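Side-chain contacts in glycine betaine/carnitine/choline ABC transporter%2C ATP-binding protein%2C putative (PDB 5IIP), which probably serves as the ATP-binding subunit of the osmolyte uptake system OpuC, which the second messenger c-di-AMP inhibits, and carries two CBS domains in the part covered here: residues Lys43-Gln48 with Val57-Gln62; Ala51-Ala56 with Gln88-His93; Val107-Lys112 with Arg136-Ile141; Asp115-Ile120 with Ala144-Ile149. All coordinates share one frame; numbering follows the deposited sequence.

Contact 1 (Lys43-Gln48 with Val57-Gln62); sequences KPITIQ and VHIMRQ
Ile-59 packs against Ile-45 and Ile-47 inside a beta-alpha-beta unit of the first CBS domain. Strand 46-48 leads into helix 53-63, which returns to strand 67-71. Ile-59 faces the edge strand from the helix and carries most of the contact. Its CB makes no close approach itself but sends two branches to two different isoleucines. The short branch, CG2, lies anti to the backbone N, with CG1 at chi1 -62°. CG2 meets the matching methyl of Ile-45, with 3.8 Å between Ile-59 CG2 and Ile-45 CG2. These two side chains run past each other in opposite directions. The long branch leaves through CG1, which serves as a spacer. It is extended, chi2 -172°, and so carries CD1 up to the strand. There Ile-59 CD1 lies 3.8 Å from Ile-47 CG1 and 4.0 Å from Ile-47 CD1, so the methyl rests along the outer half of the Ile-47 chain. No hydrogen bond joins the segments; the contact is apolar. Backbone hydrogen bonds tie Ile-45 and Ile-47 to Phe-69, and Ile-47 also to Val-71, in the neighbouring strand. Their side chains also touch Ile-68 and Val-70 of that strand. The tip of Ile-59 also grazes the strand backbone, where Ile-59 CD1 comes within 4.0 Å of Thr-46 O.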
loop_
_atom_site.group_PDB
_atom_site.type_symbol
_atom_site.label_atom_id
_atom_site.label_comp_id
_atom_site.label_asym_id
_atom_site.label_seq_id
_atom_site.Cartn_x
_atom_site.Cartn_y
_atom_site.Cartn_z
ATOM N N LYS D 43 -0.206 12.115 -16.680
ATOM C CA LYS D 43 -1.501 11.494 -16.655
ATOM C C LYS D 43 -1.488 10.009 -16.372
ATOM O O LYS D 43 -0.675 9.272 -16.889
ATOM C CB LYS D 43 -2.231 11.744 -17.959
ATOM C CG LYS D 43 -3.057 12.985 -17.933
ATOM C CD LYS D 43 -3.833 13.105 -19.201
ATOM C CE LYS D 43 -4.679 11.890 -19.445
ATOM N NZ LYS D 43 -6.051 12.289 -19.823
ATOM N N PRO D 44 -2.423 9.547 -15.565
ATOM C CA PRO D 44 -2.509 8.133 -15.244
ATOM C C PRO D 44 -3.409 7.327 -16.128
ATOM O O PRO D 44 -4.296 7.838 -16.734
ATOM C CB PRO D 44 -3.057 8.131 -13.833
ATOM C CG PRO D 44 -3.534 9.481 -13.563
ATOM C CD PRO D 44 -3.318 10.342 -14.738
ATOM N N ILE D 45 -3.155 6.042 -16.155
ATOM C CA ILE D 45 -3.927 5.093 -16.908
ATOM C C ILE D 45 -4.892 4.479 -15.942
ATOM O O ILE D 45 -4.507 4.037 -14.889
ATOM C CB ILE D 45 -3.040 3.994 -17.460
ATOM C CG1 ILE D 45 -1.956 4.602 -18.316
ATOM C CG2 ILE D 45 -3.853 2.992 -18.243
ATOM C CD1 ILE D 45 -2.448 5.161 -19.620
ATOM N N THR D 46 -6.157 4.449 -16.300
ATOM C CA THR D 46 -7.150 3.972 -15.401
ATOM C C THR D 46 -8.041 2.953 -15.964
ATOM O O THR D 46 -7.998 2.664 -17.123
ATOM C CB THR D 46 -8.036 5.109 -14.922
ATOM O OG1 THR D 46 -8.719 5.687 -16.018
ATOM C CG2 THR D 46 -7.244 6.140 -14.311
ATOM N N ILE D 47 -8.832 2.402 -15.069
ATOM C CA ILE D 47 -9.831 1.431 -15.392
ATOM C C ILE D 47 -11.008 1.663 -14.485
ATOM O O ILE D 47 -10.829 1.969 -13.346
ATOM C CB ILE D 47 -9.325 -0.005 -15.266
ATOM C CG1 ILE D 47 -10.251 -0.928 -16.007
ATOM C CG2 ILE D 47 -9.223 -0.455 -13.837
ATOM C CD1 ILE D 47 -9.809 -2.348 -16.049
ATOM N N GLN D 48 -12.203 1.511 -15.002
ATOM C CA GLN D 48 -13.378 1.695 -14.203
ATOM C C GLN D 48 -13.552 0.508 -13.308
ATOM O O GLN D 48 -13.113 -0.552 -13.614
ATOM C CB GLN D 48 -14.576 1.972 -15.071
ATOM C CG GLN D 48 -14.402 3.184 -15.919
ATOM C CD GLN D 48 -14.737 4.459 -15.220
ATOM O OE1 GLN D 48 -15.659 4.527 -14.465
ATOM N NE2 GLN D 48 -14.014 5.478 -15.514
ATOM N N VAL D 57 -5.904 -6.327 -18.275
ATOM C CA VAL D 57 -4.805 -6.856 -19.034
ATOM C C VAL D 57 -4.713 -6.158 -20.400
ATOM O O VAL D 57 -3.651 -5.830 -20.832
ATOM C CB VAL D 57 -4.970 -8.382 -19.178
ATOM C CG1 VAL D 57 -4.291 -8.954 -20.392
ATOM C CG2 VAL D 57 -4.474 -9.088 -17.948
ATOM N N HIS D 58 -5.827 -5.949 -21.083
ATOM C CA HIS D 58 -5.811 -5.319 -22.385
ATOM C C HIS D 58 -5.343 -3.920 -22.351
ATOM O O HIS D 58 -4.608 -3.495 -23.203
ATOM C CB HIS D 58 -7.192 -5.353 -23.036
ATOM C CG HIS D 58 -7.698 -6.731 -23.278
ATOM N ND1 HIS D 58 -8.981 -7.113 -22.972
ATOM C CD2 HIS D 58 -7.083 -7.833 -23.758
ATOM C CE1 HIS D 58 -9.139 -8.389 -23.267
ATOM N NE2 HIS D 58 -7.997 -8.852 -23.728
ATOM N N ILE D 59 -5.795 -3.197 -21.354
ATOM C CA ILE D 59 -5.455 -1.802 -21.190
ATOM C C ILE D 59 -3.995 -1.596 -20.966
ATOM O O ILE D 59 -3.432 -0.645 -21.428
ATOM C CB ILE D 59 -6.232 -1.206 -20.036
ATOM C CG1 ILE D 59 -7.699 -1.307 -20.359
ATOM C CG2 ILE D 59 -5.851 0.221 -19.794
ATOM C CD1 ILE D 59 -8.581 -0.599 -19.404
ATOM N N MET D 60 -3.398 -2.488 -20.217
ATOM C CA MET D 60 -1.994 -2.385 -19.948
ATOM C C MET D 60 -1.177 -2.529 -21.212
ATOM O O MET D 60 -0.241 -1.791 -21.400
ATOM C CB MET D 60 -1.579 -3.388 -18.886
ATOM C CG MET D 60 -1.755 -2.850 -17.489
ATOM S SD MET D 60 -2.083 -4.064 -16.242
ATOM C CE MET D 60 -1.155 -3.275 -14.971
ATOM N N ARG D 61 -1.549 -3.461 -22.079
ATOM C CA ARG D 61 -0.855 -3.666 -23.336
ATOM C C ARG D 61 -0.992 -2.454 -24.169
ATOM O O ARG D 61 -0.037 -2.025 -24.750
ATOM N N GLN D 62 -2.163 -1.860 -24.238
ATOM C CA GLN D 62 -2.281 -0.727 -25.140
ATOM C C GLN D 62 -1.382 0.413 -24.814
ATOM O O GLN D 62 -0.796 0.997 -25.698
ATOM C CB GLN D 62 -3.687 -0.188 -25.154
ATOM C CG GLN D 62 -4.705 -1.211 -25.527
ATOM C CD GLN D 62 -5.902 -0.605 -26.193
ATOM O OE1 GLN D 62 -6.818 -0.145 -25.542
ATOM N NE2 GLN D 62 -5.905 -0.621 -27.506
#

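Contact 2 (Ala51-Ala56 with Gln88-His93); sequences ATLNDA and QGIRGH
Leu-53 lays one methyl on the backbone of Gly-89, where the two helices of the first CBS domain meet. Leu-53 CD1 is 3.6 Å from Gly-89 CA and 3.7 Å from Gly-89 C. Gly-89 has no side chain, so the methyl can sit directly on the helix backbone. The second touch is looser: Ile-90 CD1 reaches back to Leu-53 CB at 4.1 Å. Leu-53 is the first residue of helix 53-63, and lies inside the capping box formed by Thr-52, at the N-cap, and Asp-55. Thr-52 OG1 accepts from Asp-55 N at 3.2 Å. In return, Thr-52 N donates to Asp-55 OD2 at 3.3 Å, 21° out of the carboxylate plane on the anti side. The hydroxyl joins from the same face, but from well above that plane. Asp-55 OD2 is therefore gripped by two donors of one residue. On the other side, the geometry after Ile-90 fits a Schellman motif with a type II turn from Ile-90 to His-93. Farther out, Arg-91 packs on Arg-118 of the second subunit. The turn is closed by His-93 N, which bonds to Ile-90 O at 2.9 Å.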
loop_
_atom_site.group_PDB
_atom_site.type_symbol
_atom_site.label_atom_id
_atom_site.label_comp_id
_atom_site.label_asym_id
_atom_site.label_seq_id
_atom_site.Cartn_x
_atom_site.Cartn_y
_atom_site.Cartn_z
ATOM N N ALA D 51 -15.255 -2.903 -14.450
ATOM C CA ALA D 51 -14.560 -3.686 -15.428
ATOM C C ALA D 51 -13.947 -4.932 -14.853
ATOM O O ALA D 51 -13.959 -5.140 -13.677
ATOM C CB ALA D 51 -13.554 -2.856 -16.141
ATOM N N THR D 52 -13.448 -5.772 -15.733
ATOM C CA THR D 52 -12.892 -7.041 -15.389
ATOM C C THR D 52 -11.397 -7.099 -15.447
ATOM O O THR D 52 -10.769 -6.217 -15.926
ATOM C CB THR D 52 -13.412 -8.118 -16.324
ATOM O OG1 THR D 52 -12.966 -7.834 -17.636
ATOM C CG2 THR D 52 -14.882 -8.179 -16.322
ATOM N N LEU D 53 -10.844 -8.169 -14.916
ATOM C CA LEU D 53 -9.424 -8.375 -14.920
ATOM C C LEU D 53 -8.888 -8.529 -16.301
ATOM O O LEU D 53 -7.851 -8.022 -16.607
ATOM C CB LEU D 53 -9.029 -9.547 -14.071
ATOM C CG LEU D 53 -9.114 -9.251 -12.601
ATOM C CD1 LEU D 53 -8.623 -10.431 -11.833
ATOM C CD2 LEU D 53 -8.338 -8.024 -12.206
ATOM N N ASN D 54 -9.607 -9.220 -17.143
ATOM C CA ASN D 54 -9.185 -9.374 -18.503
ATOM C C ASN D 54 -9.125 -8.035 -19.184
ATOM O O ASN D 54 -8.269 -7.805 -19.978
ATOM C CB ASN D 54 -10.028 -10.391 -19.227
ATOM C CG ASN D 54 -9.596 -11.794 -18.920
ATOM O OD1 ASN D 54 -8.451 -12.125 -19.082
ATOM N ND2 ASN D 54 -10.510 -12.617 -18.471
ATOM N N ASP D 55 -10.036 -7.144 -18.855
ATOM C CA ASP D 55 -10.038 -5.806 -19.421
ATOM C C ASP D 55 -8.782 -5.064 -19.017
ATOM O O ASP D 55 -8.246 -4.334 -19.791
ATOM C CB ASP D 55 -11.272 -5.005 -19.002
ATOM C CG ASP D 55 -12.539 -5.468 -19.667
ATOM O OD1 ASP D 55 -12.514 -5.801 -20.848
ATOM O OD2 ASP D 55 -13.570 -5.488 -19.005
ATOM N N ALA D 56 -8.358 -5.268 -17.777
ATOM C CA ALA D 56 -7.179 -4.652 -17.203
ATOM C C ALA D 56 -5.943 -5.076 -17.908
ATOM O O ALA D 56 -5.047 -4.315 -18.101
ATOM C CB ALA D 56 -7.057 -4.971 -15.738
ATOM N N GLN D 88 -2.487 -13.203 -10.035
ATOM C CA GLN D 88 -3.120 -13.915 -8.935
ATOM C C GLN D 88 -4.606 -13.880 -9.121
ATOM O O GLN D 88 -5.302 -14.778 -8.731
ATOM N N GLY D 89 -5.077 -12.807 -9.707
ATOM C CA GLY D 89 -6.475 -12.617 -9.917
ATOM C C GLY D 89 -7.051 -13.650 -10.810
ATOM O O GLY D 89 -8.141 -14.099 -10.606
ATOM N N ILE D 90 -6.314 -13.985 -11.834
ATOM C CA ILE D 90 -6.779 -14.965 -12.758
ATOM C C ILE D 90 -6.937 -16.264 -12.038
ATOM O O ILE D 90 -7.932 -16.912 -12.176
ATOM C CB ILE D 90 -5.794 -15.156 -13.895
ATOM C CG1 ILE D 90 -5.527 -13.857 -14.653
ATOM C CG2 ILE D 90 -6.312 -16.210 -14.822
ATOM C CD1 ILE D 90 -6.633 -12.847 -14.641
ATOM N N ARG D 91 -5.913 -16.657 -11.297
ATOM C CA ARG D 91 -5.964 -17.870 -10.516
ATOM C C ARG D 91 -6.848 -17.499 -9.375
ATOM O O ARG D 91 -6.628 -16.503 -8.712
ATOM C CB ARG D 91 -4.607 -18.256 -9.957
ATOM C CG ARG D 91 -3.436 -18.054 -10.891
ATOM C CD ARG D 91 -2.197 -18.599 -10.234
ATOM N NE ARG D 91 -0.982 -18.468 -11.020
ATOM C CZ ARG D 91 -0.523 -19.395 -11.843
ATOM N NH1 ARG D 91 -1.192 -20.515 -12.013
ATOM N NH2 ARG D 91 0.597 -19.192 -12.505
ATOM N N GLY D 92 -7.851 -18.304 -9.125
ATOM C CA GLY D 92 -8.804 -17.987 -8.092
ATOM C C GLY D 92 -9.991 -17.337 -8.746
ATOM O O GLY D 92 -11.038 -17.250 -8.154
ATOM N N HIS D 93 -9.805 -16.924 -9.973
ATOM C CA HIS D 93 -10.904 -16.407 -10.715
ATOM C C HIS D 93 -11.595 -15.343 -9.916
ATOM O O HIS D 93 -12.794 -15.366 -9.761
ATOM N ND1 HIS D 93 -10.578 -19.006 -12.676
ATOM C CD2 HIS D 93 -11.014 -20.019 -10.800
ATOM C CE1 HIS D 93 -10.066 -20.215 -12.761
ATOM N NE2 HIS D 93 -10.320 -20.850 -11.636
#

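Contact 3 (Val107-Lys112 with Arg136-Ile141); sequences VQIDSK and RLVGLI
Val-107 and Ile-141 meet over one face of the small mixed sheet of the second CBS domain, and Ile-109 meets Val-138 nearby. Strands 107-108 and 137-142 are the outer strands of this sheet within the chain. Strand 127-131 runs between them, so no hydrogen bond links the two segments. The side chains of Ile-109, Val-138 and Ile-141 start toward the opposite segment, and the pairs meet over the central strand. Ile-141 rests there on Val-128 and Val-130, and Ile-109 also touches Val-130. In the first pair, the end methyl does the touching: Ile-141 CD1 lies 4.2 Å from Val-107 CG2. The second pair is nearer the surface and looser. Ile-109 is fully extended, with CG1 anti to the backbone N at chi1 -175°, and this carries its CD1 across to Val-138. Both partners there sit at irregular places in the backbone. Ile-109 lies in a type I turn from Gln-108 to Ser-111, closed by Ser-111 N to Gln-108 O at 3.2 Å. Val-138 and Gly-139 both face Val-130, forming a classic beta bulge. From the bulge, Val-138 points toward the turn, and its CG1 stands 4.4 Å from Ile-109 CD1.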
loop_
_atom_site.group_PDB
_atom_site.type_symbol
_atom_site.label_atom_id
_atom_site.label_comp_id
_atom_site.label_asym_id
_atom_site.label_seq_id
_atom_site.Cartn_x
_atom_site.Cartn_y
_atom_site.Cartn_z
ATOM N N VAL D 107 -0.686 11.794 -2.652
ATOM C CA VAL D 107 -0.438 13.161 -2.295
ATOM C C VAL D 107 -1.358 14.129 -3.008
ATOM O O VAL D 107 -1.813 13.873 -4.090
ATOM C CB VAL D 107 0.986 13.569 -2.543
ATOM C CG1 VAL D 107 1.897 12.676 -1.769
ATOM C CG2 VAL D 107 1.284 13.518 -3.992
ATOM N N GLN D 108 -1.622 15.233 -2.333
ATOM C CA GLN D 108 -2.489 16.293 -2.804
ATOM C C GLN D 108 -1.853 17.118 -3.862
ATOM O O GLN D 108 -0.671 17.268 -3.902
ATOM C CB GLN D 108 -2.911 17.179 -1.654
ATOM C CG GLN D 108 -3.814 16.506 -0.674
ATOM C CD GLN D 108 -5.203 16.324 -1.218
ATOM O OE1 GLN D 108 -5.588 16.982 -2.157
ATOM N NE2 GLN D 108 -5.961 15.436 -0.627
ATOM N N ILE D 109 -2.660 17.675 -4.732
ATOM C CA ILE D 109 -2.161 18.523 -5.782
ATOM C C ILE D 109 -1.799 19.917 -5.299
ATOM O O ILE D 109 -1.094 20.623 -5.953
ATOM C CB ILE D 109 -3.152 18.577 -6.940
ATOM C CG1 ILE D 109 -2.581 19.368 -8.088
ATOM C CG2 ILE D 109 -4.466 19.157 -6.490
ATOM C CD1 ILE D 109 -3.522 19.453 -9.241
ATOM N N ASP D 110 -2.305 20.312 -4.156
ATOM C CA ASP D 110 -1.970 21.602 -3.611
ATOM C C ASP D 110 -0.667 21.493 -2.830
ATOM O O ASP D 110 -0.218 22.465 -2.263
ATOM N N SER D 111 -0.141 20.286 -2.865
ATOM C CA SER D 111 1.071 19.891 -2.199
ATOM C C SER D 111 2.305 20.474 -2.795
ATOM O O SER D 111 2.399 20.799 -3.966
ATOM N N LYS D 112 3.281 20.544 -1.938
ATOM C CA LYS D 112 4.569 21.006 -2.308
ATOM C C LYS D 112 5.339 19.729 -2.510
ATOM O O LYS D 112 5.228 18.817 -1.742
ATOM N N ARG D 136 -10.118 12.727 -5.791
ATOM C CA ARG D 136 -10.229 12.481 -7.204
ATOM C C ARG D 136 -8.865 12.431 -7.862
ATOM O O ARG D 136 -8.054 13.298 -7.673
ATOM C CB ARG D 136 -11.092 13.560 -7.824
ATOM C CG ARG D 136 -12.526 13.485 -7.388
ATOM N N LEU D 137 -8.647 11.391 -8.645
ATOM C CA LEU D 137 -7.377 11.168 -9.306
ATOM C C LEU D 137 -7.158 12.068 -10.475
ATOM O O LEU D 137 -7.861 12.012 -11.449
ATOM C CB LEU D 137 -7.314 9.729 -9.797
ATOM C CG LEU D 137 -6.184 9.319 -10.690
ATOM C CD1 LEU D 137 -4.880 9.255 -9.956
ATOM C CD2 LEU D 137 -6.477 7.981 -11.262
ATOM N N VAL D 138 -6.170 12.925 -10.359
ATOM C CA VAL D 138 -5.885 13.848 -11.408
ATOM C C VAL D 138 -4.514 13.671 -12.032
ATOM O O VAL D 138 -4.279 14.115 -13.126
ATOM C CB VAL D 138 -5.988 15.233 -10.845
ATOM C CG1 VAL D 138 -5.021 15.365 -9.713
ATOM C CG2 VAL D 138 -5.713 16.254 -11.906
ATOM N N GLY D 139 -3.614 13.029 -11.326
ATOM C CA GLY D 139 -2.283 12.840 -11.824
ATOM C C GLY D 139 -1.464 11.748 -11.200
ATOM O O GLY D 139 -1.861 11.137 -10.259
ATOM N N LEU D 140 -0.291 11.524 -11.752
ATOM C CA LEU D 140 0.620 10.530 -11.244
ATOM C C LEU D 140 2.071 10.941 -11.194
ATOM O O LEU D 140 2.594 11.509 -12.131
ATOM C CB LEU D 140 0.542 9.286 -12.108
ATOM C CG LEU D 140 1.467 8.165 -11.702
ATOM C CD1 LEU D 140 0.945 7.591 -10.425
ATOM C CD2 LEU D 140 1.553 7.099 -12.757
ATOM N N ILE D 141 2.738 10.624 -10.101
ATOM C CA ILE D 141 4.146 10.879 -10.017
ATOM C C ILE D 141 4.852 9.574 -9.757
ATOM O O ILE D 141 4.539 8.885 -8.861
ATOM C CB ILE D 141 4.492 11.935 -8.980
ATOM C CG1 ILE D 141 4.315 11.408 -7.606
ATOM C CG2 ILE D 141 3.617 13.143 -9.165
ATOM C CD1 ILE D 141 4.479 12.465 -6.544
#

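Contact 4 (Asp115-Ile120 with Ala144-Ile149); sequences DSVRTI and ANVVDI
Val-146 turns one methyl to Val-117 and the other to Ile-120, and all three side chains are buried. The contact across the segments is purely apolar. Val-146 CG1 lies anti to its own backbone N, chi1 172°, and meets Val-117 CG2 at 3.7 Å. The other methyl, Val-146 CG2, stops 4.1 Å from Ile-120 CG2. Each partner thus takes one branch of the same valine. In both pairs the side chains meet at a slant, neither end-on nor alongside. Val-117 and Ile-120 are three residues apart, so they stand about one helical turn from each other on the same side of their helix. Val-117 offers the branch that is anti to the backbone N. Its CG1 takes the place between N and the carbonyl carbon, chi1 62°. The packing joins the two helices of the second CBS domain, 114-122 and 143-153. In the CBS fold such a pair of helices packs against one face of the small sheet. Leu-121 adds to the apolar patch by touching Val-146 and Val-147, while Ile-120 also touches Tyr-105 of a loop. Hydrogen bonds stay within each helix or reach residues just before it. Ile-120 N bonds to Ser-116 O at 3.1 Å. In the second helix, Asp-148 N bonds to Ala-144 O at 3.2 Å, and Ile-149 N to Asn-145 O at 3.1 Å. Side-chain hydroxyls take part near the helix starts: Asn-145 N is bonded to Thr-142 OG1, and Ser-116 OG to Leu-113 O.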
loop_
_atom_site.group_PDB
_atom_site.type_symbol
_atom_site.label_atom_id
_atom_site.label_comp_id
_atom_site.label_asym_id
_atom_site.label_seq_id
_atom_site.Cartn_x
_atom_site.Cartn_y
_atom_site.Cartn_z
ATOM N N ASP D 115 7.960 18.520 0.183
ATOM C CA ASP D 115 7.469 17.963 1.432
ATOM C C ASP D 115 7.209 16.480 1.293
ATOM O O ASP D 115 6.939 15.821 2.258
ATOM C CB ASP D 115 6.243 18.712 1.961
ATOM C CG ASP D 115 5.995 18.489 3.456
ATOM O OD1 ASP D 115 6.575 19.210 4.279
ATOM O OD2 ASP D 115 5.204 17.609 3.823
ATOM N N SER D 116 7.285 15.959 0.085
ATOM C CA SER D 116 7.075 14.539 -0.117
ATOM C C SER D 116 8.224 13.812 -0.782
ATOM O O SER D 116 8.251 12.625 -0.791
ATOM C CB SER D 116 5.831 14.304 -0.943
ATOM O OG SER D 116 6.048 14.628 -2.276
ATOM N N VAL D 117 9.168 14.531 -1.338
ATOM C CA VAL D 117 10.269 13.930 -2.054
ATOM C C VAL D 117 11.161 12.992 -1.258
ATOM O O VAL D 117 11.557 11.986 -1.768
ATOM C CB VAL D 117 11.133 14.988 -2.714
ATOM C CG1 VAL D 117 11.726 15.878 -1.682
ATOM C CG2 VAL D 117 12.214 14.348 -3.537
ATOM N N ARG D 118 11.462 13.324 -0.019
ATOM C CA ARG D 118 12.276 12.484 0.807
ATOM C C ARG D 118 11.628 11.137 1.058
ATOM O O ARG D 118 12.289 10.125 1.068
ATOM C CB ARG D 118 12.596 13.170 2.113
ATOM C CG ARG D 118 13.652 14.245 2.027
ATOM C CD ARG D 118 14.155 14.616 3.396
ATOM N NE ARG D 118 13.157 15.294 4.184
ATOM C CZ ARG D 118 13.351 16.444 4.789
ATOM N NH1 ARG D 118 14.519 17.028 4.712
ATOM N NH2 ARG D 118 12.387 16.994 5.482
ATOM N N THR D 119 10.333 11.133 1.282
ATOM C CA THR D 119 9.585 9.923 1.504
ATOM C C THR D 119 9.587 9.096 0.269
ATOM O O THR D 119 9.707 7.917 0.338
ATOM C CB THR D 119 8.138 10.229 1.894
ATOM O OG1 THR D 119 8.114 10.789 3.192
ATOM C CG2 THR D 119 7.279 9.013 1.936
ATOM N N ILE D 120 9.421 9.730 -0.869
ATOM C CA ILE D 120 9.396 9.030 -2.123
ATOM C C ILE D 120 10.698 8.380 -2.432
ATOM O O ILE D 120 10.714 7.292 -2.884
ATOM C CB ILE D 120 9.036 9.978 -3.261
ATOM C CG1 ILE D 120 7.636 10.452 -3.061
ATOM C CG2 ILE D 120 9.183 9.344 -4.624
ATOM C CD1 ILE D 120 7.215 11.452 -4.074
ATOM N N ALA D 144 10.563 7.006 -10.504
ATOM C CA ALA D 144 11.572 7.166 -11.525
ATOM C C ALA D 144 11.701 8.569 -11.952
ATOM O O ALA D 144 12.769 9.039 -12.212
ATOM C CB ALA D 144 11.287 6.293 -12.708
ATOM N N ASN D 145 10.589 9.238 -12.060
ATOM C CA ASN D 145 10.598 10.625 -12.441
ATOM C C ASN D 145 11.225 11.563 -11.433
ATOM O O ASN D 145 11.844 12.513 -11.790
ATOM C CB ASN D 145 9.202 11.073 -12.793
ATOM C CG ASN D 145 8.759 10.522 -14.090
ATOM O OD1 ASN D 145 9.562 10.240 -14.943
ATOM N ND2 ASN D 145 7.485 10.354 -14.237
ATOM N N VAL D 146 11.013 11.292 -10.166
ATOM C CA VAL D 146 11.556 12.095 -9.096
ATOM C C VAL D 146 13.063 12.014 -9.105
ATOM O O VAL D 146 13.717 12.982 -8.886
ATOM C CB VAL D 146 10.973 11.687 -7.752
ATOM C CG1 VAL D 146 11.679 12.379 -6.617
ATOM C CG2 VAL D 146 9.506 11.981 -7.720
ATOM N N VAL D 147 13.599 10.834 -9.350
ATOM C CA VAL D 147 15.022 10.639 -9.418
ATOM C C VAL D 147 15.611 11.395 -10.573
ATOM O O VAL D 147 16.609 12.027 -10.437
ATOM C CB VAL D 147 15.365 9.154 -9.580
ATOM C CG1 VAL D 147 16.835 8.947 -9.759
ATOM C CG2 VAL D 147 14.893 8.336 -8.416
ATOM N N ASP D 148 14.982 11.321 -11.725
ATOM C CA ASP D 148 15.470 12.003 -12.918
ATOM C C ASP D 148 15.506 13.509 -12.783
ATOM O O ASP D 148 16.443 14.139 -13.194
ATOM C CB ASP D 148 14.579 11.668 -14.116
ATOM C CG ASP D 148 14.865 10.325 -14.729
ATOM O OD1 ASP D 148 16.018 10.004 -14.991
ATOM O OD2 ASP D 148 13.925 9.584 -14.989
ATOM N N ILE D 149 14.447 14.068 -12.235
ATOM C CA ILE D 149 14.334 15.494 -12.018
ATOM C C ILE D 149 15.333 15.988 -11.037
ATOM O O ILE D 149 15.991 16.976 -11.227
ATOM C CB ILE D 149 12.994 15.814 -11.336
ATOM C CG2 ILE D 149 12.783 17.292 -11.200
#

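Contacts 1 and 2 belong to the first CBS domain, contacts 3 and 4 to the second. Contacts 1 and 2 share helix 53-63 and touch where Ile-47 CD1 lies 3.7 Å from Ala-56 CA. Contacts 3 and 4 touch through Ile-141 CD1 and Ile-120 CD1, 3.8 Å apart, which joins the sheet face to the helix pair. The two domains meet between contacts 1 and 3, where Thr-46 CG2 is 3.6 Å from Leu-137 CD2. Contacts 2 and 4 lie far apart, with centres about 32 Å from each other. The second messenger c-di-AMP, which inhibits OpuC, probably acts through these domains.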